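Local coordinates for glutathione S-transferase (Xanthomonas axonopodis pv. citri, PDB 6NXV), which probably catalyses the conjugation of glutathione to electrophilic substrates, as a bacterial member of the glutathione S-transferase family, at residues S12-K17 and G53-L58. Numbering follows the deposited sequence.
Sequences SSNVRK and GVVPTL
With CG1 swung anti to the backbone N (chi1 180°), Val15 sets its other methyl, CG2, anti to the carbonyl carbon and against the Val55-Pro56 loop; Ser12 OG, also anti to N (chi1 170°), meets Val55 CG1 at 3.3 Å without a hydrogen bond. CG2 of Val15 lies 3.8 Å from Pro56 CB, and the Val15 and Pro56 side chains slide past each other in opposite directions. The same Val15 CG2 is 3.7 Å from Val55 O. One residue earlier, Asn14 lays its CB alongside the other end of the proline ring, 3.9 Å from Pro56 CD. No hydrogen bond crosses between the segments. The contact lies in the N-terminal, thioredoxin-like domain, where the start of helix 13-25, with Ser12 at the N-cap position, faces the loop leading into strand 57-60. In glutathione transferases these two elements border the glutathione site, and the proline before this strand is characteristically cis; here the Val55-Pro56 peptide is modelled trans, with Val55 CA and Pro56 CA 3.8 Å apart, in a loop that follows the unmodelled residues 37-51. Lys17 NZ donates to Asn14 OD1 at 3.0 Å, tilted 33° out of the carbonyl plane, which helps fix the amide's rotation. Lys17 itself packs on helices 68-79 and 163-174, and Asn14 touches Ser68.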
ATOM      1  N   SER A  12      -6.832  -3.435  -6.155  1.00 47.89           N
ATOM      2  CA  SER A  12      -6.622  -2.028  -5.850  1.00 43.41           C
ATOM      3  C   SER A  12      -5.524  -1.926  -4.797  1.00 42.89           C
ATOM      4  O   SER A  12      -5.529  -2.677  -3.816  1.00 43.96           O
ATOM      5  CB  SER A  12      -7.929  -1.395  -5.358  1.00 42.70           C
ATOM      6  OG  SER A  12      -7.719  -0.099  -4.827  1.00 45.07           O
ATOM      7  N   SER A  13      -4.568  -1.023  -5.010  1.00 41.40           N
ATOM      8  CA  SER A  13      -3.524  -0.843  -4.007  1.00 45.62           C
ATOM      9  C   SER A  13      -4.111  -0.379  -2.675  1.00 41.84           C
ATOM     10  O   SER A  13      -3.680  -0.830  -1.605  1.00 40.60           O
ATOM     11  CB  SER A  13      -2.475   0.144  -4.519  1.00 44.59           C
ATOM     12  OG  SER A  13      -1.901  -0.325  -5.734  1.00 51.89           O
ATOM     13  N   ASN A  14      -5.109   0.506  -2.723  1.00 36.88           N
ATOM     14  CA  ASN A  14      -5.785   0.922  -1.501  1.00 32.72           C
ATOM     15  C   ASN A  14      -6.413  -0.268  -0.782  1.00 40.86           C
ATOM     16  O   ASN A  14      -6.288  -0.395   0.439  1.00 43.48           O
ATOM     17  CB  ASN A  14      -6.846   1.972  -1.823  1.00 43.50           C
ATOM     18  CG  ASN A  14      -6.248   3.312  -2.216  1.00 42.38           C
ATOM     19  OD1 ASN A  14      -5.110   3.626  -1.876  1.00 36.96           O
ATOM     20  ND2 ASN A  14      -7.028   4.116  -2.930  1.00 46.08           N
ATOM     21  N   VAL A  15      -7.092  -1.151  -1.517  1.00 36.53           N
ATOM     22  CA  VAL A  15      -7.706  -2.315  -0.883  1.00 36.85           C
ATOM     23  C   VAL A  15      -6.645  -3.290  -0.389  1.00 39.56           C
ATOM     24  O   VAL A  15      -6.839  -3.969   0.628  1.00 35.47           O
ATOM     25  CB  VAL A  15      -8.704  -2.986  -1.848  1.00 41.93           C
ATOM     26  CG1 VAL A  15      -9.338  -4.198  -1.198  1.00 39.22           C
ATOM     27  CG2 VAL A  15      -9.776  -2.004  -2.267  1.00 37.41           C
ATOM     28  N   ARG A  16      -5.515  -3.381  -1.088  1.00 37.77           N
ATOM     29  CA  ARG A  16      -4.415  -4.198  -0.592  1.00 36.18           C
ATOM     30  C   ARG A  16      -3.984  -3.747   0.799  1.00 37.29           C
ATOM     31  O   ARG A  16      -3.713  -4.580   1.674  1.00 32.61           O
ATOM     32  CB  ARG A  16      -3.240  -4.144  -1.572  1.00 37.77           C
ATOM     33  CG  ARG A  16      -3.552  -4.808  -2.894  1.00 37.22           C
ATOM     34  CD  ARG A  16      -2.342  -4.868  -3.788  1.00 43.33           C
ATOM     35  NE  ARG A  16      -2.547  -5.767  -4.923  1.00 42.51           N
ATOM     36  CZ  ARG A  16      -2.629  -5.371  -6.187  1.00 40.77           C
ATOM     37  NH1 ARG A  16      -2.520  -4.085  -6.493  1.00 44.28           N
ATOM     38  NH2 ARG A  16      -2.810  -6.263  -7.149  1.00 41.78           N
ATOM     39  N   LYS A  17      -3.951  -2.429   1.022  1.00 36.15           N
ATOM     40  CA  LYS A  17      -3.596  -1.872   2.325  1.00 34.45           C
ATOM     41  C   LYS A  17      -4.490  -2.423   3.426  1.00 35.26           C
ATOM     42  O   LYS A  17      -4.005  -2.952   4.434  1.00 31.69           O
ATOM     43  CB  LYS A  17      -3.706  -0.347   2.286  1.00 34.93           C
ATOM     44  CG  LYS A  17      -2.534   0.369   1.659  1.00 33.43           C
ATOM     45  CD  LYS A  17      -2.728   1.866   1.757  1.00 32.50           C
ATOM     46  CE  LYS A  17      -3.320   2.455   0.496  1.00 38.77           C
ATOM     47  NZ  LYS A  17      -3.479   3.938   0.596  1.00 37.12           N
ATOM     48  N   GLY A  53     -19.385   2.410  -0.740  1.00 84.81           N
ATOM     49  CA  GLY A  53     -19.399   3.760  -1.271  1.00 84.77           C
ATOM     50  C   GLY A  53     -18.053   4.306  -1.707  1.00 89.45           C
ATOM     51  O   GLY A  53     -17.966   5.452  -2.151  1.00 97.56           O
ATOM     52  N   VAL A  54     -16.986   3.513  -1.614  1.00 85.21           N
ATOM     53  CA  VAL A  54     -15.647   3.948  -2.016  1.00 83.23           C
ATOM     54  C   VAL A  54     -14.713   2.759  -2.177  1.00 76.54           C
ATOM     55  O   VAL A  54     -15.066   1.619  -1.851  1.00 72.02           O
ATOM     56  CB  VAL A  54     -15.023   4.962  -1.049  1.00 78.67           C
ATOM     57  N   VAL A  55     -13.520   3.032  -2.699  1.00 76.18           N
ATOM     58  CA  VAL A  55     -12.542   2.034  -3.124  1.00 69.77           C
ATOM     59  C   VAL A  55     -12.417   0.940  -2.056  1.00 61.82           C
ATOM     60  O   VAL A  55     -12.952  -0.155  -2.284  1.00 74.44           O
ATOM     61  CB  VAL A  55     -11.209   2.736  -3.461  1.00 71.07           C
ATOM     62  CG1 VAL A  55     -10.291   1.886  -4.351  1.00 73.33           C
ATOM     63  CG2 VAL A  55     -11.476   4.101  -4.119  1.00 76.81           C
ATOM     64  N   PRO A  56     -11.814   1.144  -0.862  1.00 47.48           N
ATOM     65  CA  PRO A  56     -12.174   0.228   0.229  1.00 47.62           C
ATOM     66  C   PRO A  56     -13.162   0.822   1.231  1.00 59.82           C
ATOM     67  O   PRO A  56     -13.078   2.001   1.597  1.00 54.71           O
ATOM     68  CB  PRO A  56     -10.824  -0.106   0.876  1.00 38.70           C
ATOM     69  CG  PRO A  56     -10.074   1.121   0.737  1.00 44.47           C
ATOM     70  CD  PRO A  56     -10.564   1.846  -0.511  1.00 55.88           C
ATOM     71  N   THR A  57     -14.101   0.002   1.691  1.00 55.53           N
ATOM     72  CA  THR A  57     -15.035   0.384   2.743  1.00 47.35           C
ATOM     73  C   THR A  57     -14.914  -0.627   3.870  1.00 52.29           C
ATOM     74  O   THR A  57     -15.159  -1.821   3.667  1.00 56.94           O
ATOM     75  CB  THR A  57     -16.465   0.444   2.213  1.00 48.78           C
ATOM     76  OG1 THR A  57     -16.502   1.294   1.064  1.00 59.06           O
ATOM     77  CG2 THR A  57     -17.397   0.992   3.269  1.00 51.71           C
ATOM     78  N   LEU A  58     -14.502  -0.160   5.042  1.00 46.26           N
ATOM     79  CA  LEU A  58     -14.351  -1.015   6.210  1.00 49.39           C
ATOM     80  C   LEU A  58     -15.532  -0.780   7.139  1.00 50.98           C
ATOM     81  O   LEU A  58     -15.698   0.325   7.668  1.00 54.09           O
ATOM     82  CB  LEU A  58     -13.035  -0.732   6.937  1.00 49.44           C
ATOM     83  CG  LEU A  58     -12.606  -1.705   8.042  1.00 43.15           C
ATOM     84  CD1 LEU A  58     -13.173  -1.312   9.392  1.00 45.75           C
ATOM     85  CD2 LEU A  58     -13.026  -3.100   7.698  1.00 45.96           C
TER